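Side-chain contacts in B-type Cna protein (Enterococcus faecium, PDB 6FWY), which is of unknown function but, as a cell-wall-anchored surface protein with a thioester domain, may attach the bacterium covalently to host molecules: residues Thr166-Gly170 and Lys171-Phe175; Ile201-Ala204 and Asp205-Ile209; Asn116-Val119 and Ser120-Val123; Trp124-Pro127 and Asn128-Ala131. One frame throughout, in Å; residues are numbered along the deposited sequence.

Interaction 1: residues Thr166-Gly170 and Lys171-Phe175; sequences TADEG and KYHTF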
# COMPACT_ATOMS: atom_id res chain seq x y z
N THR A 166 -16.50 0.60 -31.28
CA THR A 166 -16.95 -0.62 -31.94
C THR A 166 -16.92 -0.37 -33.44
O THR A 166 -17.16 0.75 -33.87
CB THR A 166 -18.39 -1.00 -31.53
OG1 THR A 166 -19.31 -0.00 -31.99
CG2 THR A 166 -18.53 -1.12 -30.01
N ALA A 167 -16.64 -1.40 -34.22
CA ALA A 167 -16.68 -1.30 -35.67
C ALA A 167 -16.72 -2.67 -36.33
O ALA A 167 -16.19 -3.66 -35.79
CB ALA A 167 -15.47 -0.52 -36.21
N ASP A 168 -17.33 -2.73 -37.51
CA ASP A 168 -17.21 -3.89 -38.37
C ASP A 168 -15.93 -3.70 -39.21
O ASP A 168 -15.71 -2.64 -39.77
CB ASP A 168 -18.47 -4.05 -39.23
CG ASP A 168 -19.67 -4.55 -38.41
OD1 ASP A 168 -19.51 -4.96 -37.24
OD2 ASP A 168 -20.80 -4.53 -38.96
N GLU A 169 -15.10 -4.74 -39.23
CA GLU A 169 -13.80 -4.73 -39.91
C GLU A 169 -13.57 -6.13 -40.46
O GLU A 169 -13.54 -7.10 -39.71
CB GLU A 169 -12.67 -4.37 -38.93
CG GLU A 169 -12.66 -2.91 -38.50
CD GLU A 169 -11.67 -2.57 -37.39
OE1 GLU A 169 -11.58 -1.36 -37.07
OE2 GLU A 169 -10.95 -3.45 -36.84
N GLY A 170 -13.39 -6.22 -41.78
CA GLY A 170 -13.22 -7.51 -42.46
C GLY A 170 -14.38 -8.44 -42.16
O GLY A 170 -15.53 -8.07 -42.35
N LYS A 171 -14.07 -9.63 -41.64
CA LYS A 171 -15.08 -10.64 -41.33
C LYS A 171 -15.54 -10.62 -39.85
O LYS A 171 -16.09 -11.60 -39.34
CB LYS A 171 -14.53 -12.01 -41.72
CG LYS A 171 -14.40 -12.16 -43.21
CD LYS A 171 -13.77 -13.49 -43.58
CE LYS A 171 -14.07 -13.84 -45.03
NZ LYS A 171 -13.55 -15.20 -45.37
N TYR A 172 -15.29 -9.51 -39.15
CA TYR A 172 -15.54 -9.44 -37.70
C TYR A 172 -16.32 -8.21 -37.29
O TYR A 172 -16.12 -7.12 -37.84
CB TYR A 172 -14.20 -9.44 -36.95
CG TYR A 172 -13.49 -10.76 -37.02
CD1 TYR A 172 -13.84 -11.79 -36.16
CD2 TYR A 172 -12.46 -10.98 -37.94
CE1 TYR A 172 -13.20 -13.01 -36.20
CE2 TYR A 172 -11.82 -12.22 -38.00
CZ TYR A 172 -12.19 -13.23 -37.13
OH TYR A 172 -11.59 -14.46 -37.17
N HIS A 173 -17.21 -8.39 -36.30
CA HIS A 173 -17.65 -7.31 -35.44
C HIS A 173 -16.52 -7.12 -34.43
O HIS A 173 -16.09 -8.10 -33.82
CB HIS A 173 -18.93 -7.67 -34.66
CG HIS A 173 -20.11 -8.01 -35.52
ND1 HIS A 173 -20.74 -7.09 -36.33
CD2 HIS A 173 -20.81 -9.17 -35.64
CE1 HIS A 173 -21.76 -7.67 -36.93
NE2 HIS A 173 -21.83 -8.93 -36.53
N THR A 174 -16.04 -5.89 -34.26
CA THR A 174 -14.92 -5.59 -33.34
C THR A 174 -15.38 -4.69 -32.17
O THR A 174 -16.20 -3.80 -32.34
CB THR A 174 -13.70 -4.96 -34.05
OG1 THR A 174 -13.93 -3.58 -34.31
CG2 THR A 174 -13.38 -5.67 -35.36
N PHE A 175 -14.83 -4.95 -30.99
CA PHE A 175 -15.13 -4.19 -29.78
C PHE A 175 -13.81 -3.87 -29.07
O PHE A 175 -13.13 -4.77 -28.59
CB PHE A 175 -16.05 -4.99 -28.85
CG PHE A 175 -17.33 -5.43 -29.49
CD1 PHE A 175 -18.44 -4.59 -29.49
CD2 PHE A 175 -17.40 -6.66 -30.14
CE1 PHE A 175 -19.62 -4.99 -30.10
CE2 PHE A 175 -18.57 -7.07 -30.75
CZ PHE A 175 -19.69 -6.24 -30.75
O HOH W 1 -19.03 -4.06 -34.07

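Interaction 2: residues Ile201-Ala204 and Asp205-Ile209; sequences IYDA and DGKEI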
# COMPACT_ATOMS: atom_id res chain seq x y z
N ILE A 201 -9.26 -12.32 -29.60
CA ILE A 201 -8.85 -11.15 -28.82
C ILE A 201 -7.50 -10.66 -29.35
O ILE A 201 -6.60 -11.46 -29.61
CB ILE A 201 -8.73 -11.46 -27.31
CG1 ILE A 201 -9.92 -12.34 -26.84
CG2 ILE A 201 -8.62 -10.16 -26.53
CD1 ILE A 201 -9.95 -12.67 -25.38
N TYR A 202 -7.36 -9.34 -29.53
CA TYR A 202 -6.12 -8.71 -29.98
C TYR A 202 -5.63 -7.63 -29.02
O TYR A 202 -6.45 -6.91 -28.44
CB TYR A 202 -6.28 -8.14 -31.40
CG TYR A 202 -6.51 -9.22 -32.45
CD1 TYR A 202 -7.77 -9.73 -32.66
CD2 TYR A 202 -5.46 -9.73 -33.20
CE1 TYR A 202 -8.00 -10.74 -33.58
CE2 TYR A 202 -5.68 -10.73 -34.16
CZ TYR A 202 -6.95 -11.25 -34.32
OH TYR A 202 -7.23 -12.22 -35.24
N ASP A 203 -4.32 -7.52 -28.83
CA ASP A 203 -3.71 -6.44 -28.03
C ASP A 203 -3.71 -5.12 -28.82
O ASP A 203 -4.18 -5.08 -29.96
CB ASP A 203 -2.31 -6.82 -27.48
CG ASP A 203 -1.23 -6.97 -28.58
OD1 ASP A 203 -1.36 -6.45 -29.70
OD2 ASP A 203 -0.22 -7.63 -28.29
N ALA A 204 -3.18 -4.07 -28.21
CA ALA A 204 -3.15 -2.72 -28.81
C ALA A 204 -2.31 -2.62 -30.08
O ALA A 204 -2.52 -1.70 -30.86
CB ALA A 204 -2.64 -1.71 -27.79
N ASP A 205 -1.35 -3.53 -30.25
CA ASP A 205 -0.47 -3.56 -31.43
C ASP A 205 -1.07 -4.41 -32.57
O ASP A 205 -0.43 -4.56 -33.62
CB ASP A 205 0.91 -4.11 -31.06
CG ASP A 205 1.52 -3.40 -29.84
OD1 ASP A 205 1.22 -2.21 -29.60
OD2 ASP A 205 2.31 -4.04 -29.09
N GLY A 206 -2.27 -4.96 -32.38
CA GLY A 206 -2.93 -5.79 -33.39
C GLY A 206 -2.52 -7.26 -33.41
O GLY A 206 -2.87 -7.98 -34.32
N LYS A 207 -1.82 -7.70 -32.37
CA LYS A 207 -1.34 -9.07 -32.26
C LYS A 207 -2.30 -9.87 -31.38
O LYS A 207 -2.80 -9.38 -30.36
CB LYS A 207 0.08 -9.08 -31.65
CG LYS A 207 1.07 -8.12 -32.30
CD LYS A 207 1.23 -8.37 -33.80
CE LYS A 207 1.93 -7.19 -34.46
NZ LYS A 207 2.33 -7.48 -35.86
N GLU A 208 -2.56 -11.11 -31.79
CA GLU A 208 -3.57 -11.94 -31.14
C GLU A 208 -3.14 -12.36 -29.73
O GLU A 208 -2.00 -12.71 -29.50
CB GLU A 208 -3.87 -13.18 -31.99
CG GLU A 208 -5.05 -13.99 -31.48
CD GLU A 208 -5.52 -15.11 -32.36
OE1 GLU A 208 -4.89 -15.35 -33.42
OE2 GLU A 208 -6.53 -15.73 -31.97
N ILE A 209 -4.09 -12.30 -28.81
CA ILE A 209 -3.95 -12.81 -27.44
C ILE A 209 -4.62 -14.18 -27.41
O ILE A 209 -5.76 -14.33 -27.88
CB ILE A 209 -4.65 -11.87 -26.43
CG1 ILE A 209 -3.95 -10.50 -26.43
CG2 ILE A 209 -4.68 -12.48 -25.04
CD1 ILE A 209 -4.74 -9.39 -25.74
O HOH W 2 -7.61 -14.51 -29.72

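Interaction 3: residues Asn116-Val119 and Ser120-Val123; sequences NFKV and SQIV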
# COMPACT_ATOMS: atom_id res chain seq x y z
N ASN A 116 -0.40 4.05 22.20
CA ASN A 116 0.48 3.90 23.35
C ASN A 116 0.30 5.05 24.39
O ASN A 116 0.43 4.85 25.58
CB ASN A 116 1.93 3.87 22.91
CG ASN A 116 2.27 2.68 22.05
OD1 ASN A 116 3.28 2.73 21.42
ND2 ASN A 116 1.37 1.73 21.85
N PHE A 117 0.05 6.24 23.85
CA PHE A 117 -0.29 7.43 24.58
C PHE A 117 -0.97 8.45 23.66
O PHE A 117 -0.84 8.39 22.41
CB PHE A 117 0.95 8.04 25.24
CG PHE A 117 2.16 8.07 24.36
CD1 PHE A 117 2.38 9.12 23.47
CD2 PHE A 117 3.09 7.02 24.41
CE1 PHE A 117 3.50 9.13 22.66
CE2 PHE A 117 4.23 7.05 23.64
CZ PHE A 117 4.43 8.11 22.76
N LYS A 118 -1.68 9.37 24.30
CA LYS A 118 -2.33 10.49 23.62
C LYS A 118 -1.34 11.63 23.44
O LYS A 118 -0.30 11.69 24.13
CB LYS A 118 -3.54 10.96 24.45
CG LYS A 118 -4.64 9.91 24.58
CD LYS A 118 -5.85 10.45 25.38
CE LYS A 118 -5.61 10.20 26.85
NZ LYS A 118 -6.56 10.87 27.78
N VAL A 119 -1.66 12.55 22.52
CA VAL A 119 -0.84 13.74 22.25
C VAL A 119 -0.74 14.63 23.50
O VAL A 119 0.32 15.20 23.77
CB VAL A 119 -1.37 14.52 21.02
CG1 VAL A 119 -0.72 15.90 20.88
CG2 VAL A 119 -1.16 13.71 19.72
N SER A 120 -1.81 14.72 24.29
CA SER A 120 -1.80 15.51 25.51
C SER A 120 -0.84 14.98 26.59
O SER A 120 -0.49 15.71 27.52
CB SER A 120 -3.21 15.63 26.10
OG SER A 120 -3.76 14.35 26.37
N GLN A 121 -0.44 13.70 26.49
CA GLN A 121 0.58 13.15 27.38
C GLN A 121 2.04 13.49 26.98
O GLN A 121 2.95 13.34 27.78
CB GLN A 121 0.44 11.64 27.51
CG GLN A 121 -0.87 11.15 28.12
CD GLN A 121 -1.05 9.64 27.91
OE1 GLN A 121 -1.88 9.23 27.11
NE2 GLN A 121 -0.23 8.83 28.59
N ILE A 122 2.26 13.96 25.76
CA ILE A 122 3.62 14.24 25.30
C ILE A 122 4.19 15.47 26.00
O ILE A 122 3.59 16.52 25.97
CB ILE A 122 3.70 14.40 23.77
CG1 ILE A 122 3.27 13.10 23.07
CG2 ILE A 122 5.14 14.73 23.35
CD1 ILE A 122 3.07 13.21 21.57
N VAL A 123 5.36 15.31 26.63
CA VAL A 123 6.16 16.41 27.20
C VAL A 123 7.22 16.84 26.18
O VAL A 123 8.13 16.07 25.85
CB VAL A 123 6.81 16.00 28.56
CG1 VAL A 123 7.66 17.12 29.14
CG2 VAL A 123 5.74 15.61 29.56
O HOH W 3 -0.75 5.84 28.10

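Interaction 4: residues Trp124-Pro127 and Asn128-Ala131; sequences WSHP and NHTA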
# COMPACT_ATOMS: atom_id res chain seq x y z
N TRP A 124 7.12 18.07 25.69
CA TRP A 124 7.93 18.55 24.57
C TRP A 124 9.25 19.11 25.03
O TRP A 124 9.56 20.28 24.81
CB TRP A 124 7.14 19.57 23.74
CG TRP A 124 5.95 18.95 23.10
CD1 TRP A 124 4.65 19.02 23.53
CD2 TRP A 124 5.95 18.09 21.95
NE1 TRP A 124 3.85 18.29 22.70
CE2 TRP A 124 4.61 17.70 21.73
CE3 TRP A 124 6.95 17.63 21.08
CZ2 TRP A 124 4.24 16.88 20.67
CZ3 TRP A 124 6.58 16.80 20.03
CH2 TRP A 124 5.23 16.43 19.83
N SER A 125 10.03 18.26 25.69
CA SER A 125 11.36 18.62 26.19
C SER A 125 12.04 17.35 26.68
O SER A 125 11.38 16.38 27.06
CB SER A 125 11.28 19.66 27.34
OG SER A 125 10.65 19.10 28.47
N HIS A 126 13.37 17.37 26.64
CA HIS A 126 14.21 16.25 27.08
C HIS A 126 15.55 16.82 27.59
O HIS A 126 16.13 17.70 26.95
CB HIS A 126 14.43 15.31 25.90
CG HIS A 126 15.06 14.00 26.29
ND1 HIS A 126 14.35 12.83 26.36
CD2 HIS A 126 16.33 13.69 26.64
CE1 HIS A 126 15.16 11.86 26.75
NE2 HIS A 126 16.36 12.36 26.95
N PRO A 127 16.06 16.32 28.74
CA PRO A 127 17.29 16.90 29.35
C PRO A 127 18.59 16.84 28.52
O PRO A 127 19.53 17.60 28.80
CB PRO A 127 17.47 16.09 30.65
CG PRO A 127 16.61 14.88 30.49
CD PRO A 127 15.47 15.25 29.58
N ASN A 128 18.64 15.98 27.50
CA ASN A 128 19.82 15.76 26.64
C ASN A 128 19.73 16.44 25.26
O ASN A 128 20.62 16.26 24.44
CB ASN A 128 20.05 14.25 26.42
CG ASN A 128 20.46 13.53 27.70
OD1 ASN A 128 20.78 14.17 28.71
ND2 ASN A 128 20.42 12.20 27.67
N HIS A 129 18.64 17.17 25.00
CA HIS A 129 18.46 17.85 23.72
C HIS A 129 17.96 19.27 23.93
O HIS A 129 17.22 19.55 24.90
CB HIS A 129 17.52 17.06 22.81
CG HIS A 129 17.97 15.65 22.57
ND1 HIS A 129 18.92 15.31 21.63
CD2 HIS A 129 17.63 14.49 23.19
CE1 HIS A 129 19.13 14.01 21.67
NE2 HIS A 129 18.37 13.49 22.61
N THR A 130 18.35 20.16 23.03
CA THR A 130 18.00 21.58 23.17
C THR A 130 16.52 21.76 22.79
O THR A 130 15.91 20.88 22.16
CB THR A 130 18.85 22.49 22.26
OG1 THR A 130 18.60 22.17 20.89
CG2 THR A 130 20.35 22.34 22.56
N ALA A 131 15.96 22.90 23.19
CA ALA A 131 14.60 23.26 22.82
C ALA A 131 14.40 23.34 21.31
O ALA A 131 13.33 22.99 20.82
CB ALA A 131 14.22 24.57 23.48

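Interaction 1: residues Thr166-Gly170 and Lys171-Phe175
Asp168 and His173 lie side by side on neighbouring strands and point the same way. His173 ND1 gives its proton to Asp168 OD1 at 2.6 Å. The bond is bent, with an N-H...O angle of 150°. ND1 comes in on the syn side of OD1, tilted out of the carboxylate plane, and the carboxylate and ring planes are turned 53° apart. The bond limits rotation of the imidazole, and the carboxylate would probably favour a protonated ring. The ring of Trp277, on strand 258-277, also meets that of His173.

The tight part of the contact is at Thr174, on the opposite face of the sheet. Ala167 O accepts two hydrogen bonds there, one from Thr174 N at 2.7 Å and one from Thr174 OG1, also at 2.7 Å. The two donors reach it from opposite faces of the carbonyl plane. Chi1 of 78° sets OG1 between the backbone N and the carbonyl carbon, close enough to Ala167 for this second bond. On the His173 face, exposed Thr166 lays CG2 obliquely on CD1 of buried Phe175, at 3.5 Å. That ring packs on Ala275 and Trp277.

The whole is a beta hairpin of strands 159-169 and 172-181, closed by a type II' turn from Glu169 to Tyr172. Gly170 has positive phi at the turn. Glu169 N bonds Tyr172 O at 2.9 Å, almost straight. Strand 218-225 flanks the second strand.

The first strand and the turn are the loose, solvent side. Glu169 extends across Thr174 at about a right angle; its closest approach is Glu169 OE2 to Thr174 CG2, 3.6 Å. Lys171 leads away from the hairpin.

Interaction 2: residues Ile201-Ala204 and Asp205-Ile209
Asp203 OD1 accepts from two backbone amides, Lys207 N at 3.0 Å and, more weakly, Asp205 N at 3.0 Å. This polar grip sits inside a beta hairpin of strands 200-203 and 208-209, turned by a type I turn from Asp203 to Gly206. Chi1 of 67° places the carboxylate between its own backbone N and carbonyl carbon, which folds it back over the turn. Lys207 N meets OD1 from above the carboxylate plane. Gly206 N closes the turn on Asp203 O, and Asp203 N bonds Lys207 O at 2.8 Å. The two amides would probably stabilise the negative charge of Asp203, which lies near the like charge of Asp205.

Tyr202 and Glu208 share one face of the hairpin. The Glu208 chain crosses the ring obliquely, and its CB lies 3.7 Å from Tyr202 CE2. Lys223 of strand 218-225 adds a cation-pi contact to the same ring. The other face is apolar: Ile201 also packs on Leu189 and Phe191 of strand 185-191. Across the hairpin, Ile201 CG2 touches Ile209 CD1 at 4.0 Å, and that same CD1 reaches back to Asp203 N at 3.6 Å.

Interaction 3: residues Asn116-Val119 and Ser120-Val123
Gln121 reaches back to the start of its own turn, and its OE1 accepts from Lys118 N at 2.8 Å. The bond is nearly straight at the hydrogen, 176°, yet the donor stands above the amide plane, not in it. The side chain runs extended beyond CG, with chi2 of 167°, and this brings the amide back beside the backbone of Phe117 and Lys118. Two backbone bonds follow. Gln121 N meets Lys118 O at 3.1 Å, and Ile122 N meets Val119 O at 3.0 Å. Both belong to the short 3-10 turn that leads from the loop into strand 122-123.

One water extends the polar set. It gives a proton to Asn116 O and accepts from Gln121 NE2 at 3.1 Å. NE2 also bonds Asn28 O, on strand 26-29.

Van der Waals packing adds to this grip. Phe117 CB lies 3.6 Å from both OE1 and NE2 of Gln121, along the amide.

The apolar contacts are fewer. The Phe117 ring crosses Ile122 at about a right angle, with Phe117 CE1 4.0 Å from Ile122 CG1. It also packs on Leu108, Trp111 and Val112 of helix 99-113 and on Val27 and Met37. Val119 touches Phe141 and Tyr145 of helix 131-150.

A single glutamine amide therefore joins the loop, at Lys118 and through the water at Asn116, to strand 26-29 at Asn28. OE1 and NE2 each have partners, which should fix which end of the amide is O and which is N. The backbone N of Lys118 is satisfied by a side chain.

Interaction 4: residues Trp124-Pro127 and Asn128-Ala131
Two histidines meet edge-to-face across a type I turn, His126 to His129, in the loop between strand 122-123 and helix 131-150. The edge of the His129 ring is directed at the face of His126, but offset. The centroids are 5.4 Å apart and the planes stand at 60°. The nearest ring atoms are His126 CD2 and His129 CD2, at 3.8 Å. The side chains lie side by side and point the same way. His126 carries its ring anti to the backbone N, chi1 -169°, while His129 holds its own beside the backbone N. These settings bring both rings to one side of the turn.

The turn itself is held by one bond, His129 N to His126 O, at 3.2 Å. It is straight at the hydrogen, 168°, with the donor above the carbonyl plane. Asn128 is the third residue of the turn. Its backbone N lies at the edge of the His126 ring, 3.4 Å from CD2, and its CB is 3.8 Å from that same CD2. The Asn128 amide is turned well out of the plane of the ring.

The polar ends are fixed from outside. Asp22 accepts from Asn128 ND2 through OD2 and bonds His129 NE2 through OD1, so one carboxylate holds two successive side chains of the turn. His126 ND1 has a weak bond to Ile25 O.

Trp36 of strand 32-44 packs against His126, Pro127 and Asn128, and Arg26 of strand 26-29 touches His126 and Pro127. Tyr24 meets the His129 ring. Just beyond, Thr130 takes the N-cap position of helix 131-150.

From the N terminus, interaction 3 comes first and closes the turn that leads from helix 99-113 into strand 122-123. Interaction 4 follows directly in sequence and closes the turn between that strand and helix 131-150. Both lie within the thioester domain range, their centres about 16 Å apart. After helix 131-150 the chain enters the five-stranded sheet. Interaction 1 closes the hairpin of strands 159-169 and 172-181, and interaction 2 closes the hairpin of 200-203 and 208-209. Strand 218-225 lies between these hairpins, whose contact centres are about 14 Å apart. All four are in series, so none nests or crosses. The two pairs lie on opposite sides of the chain's centre.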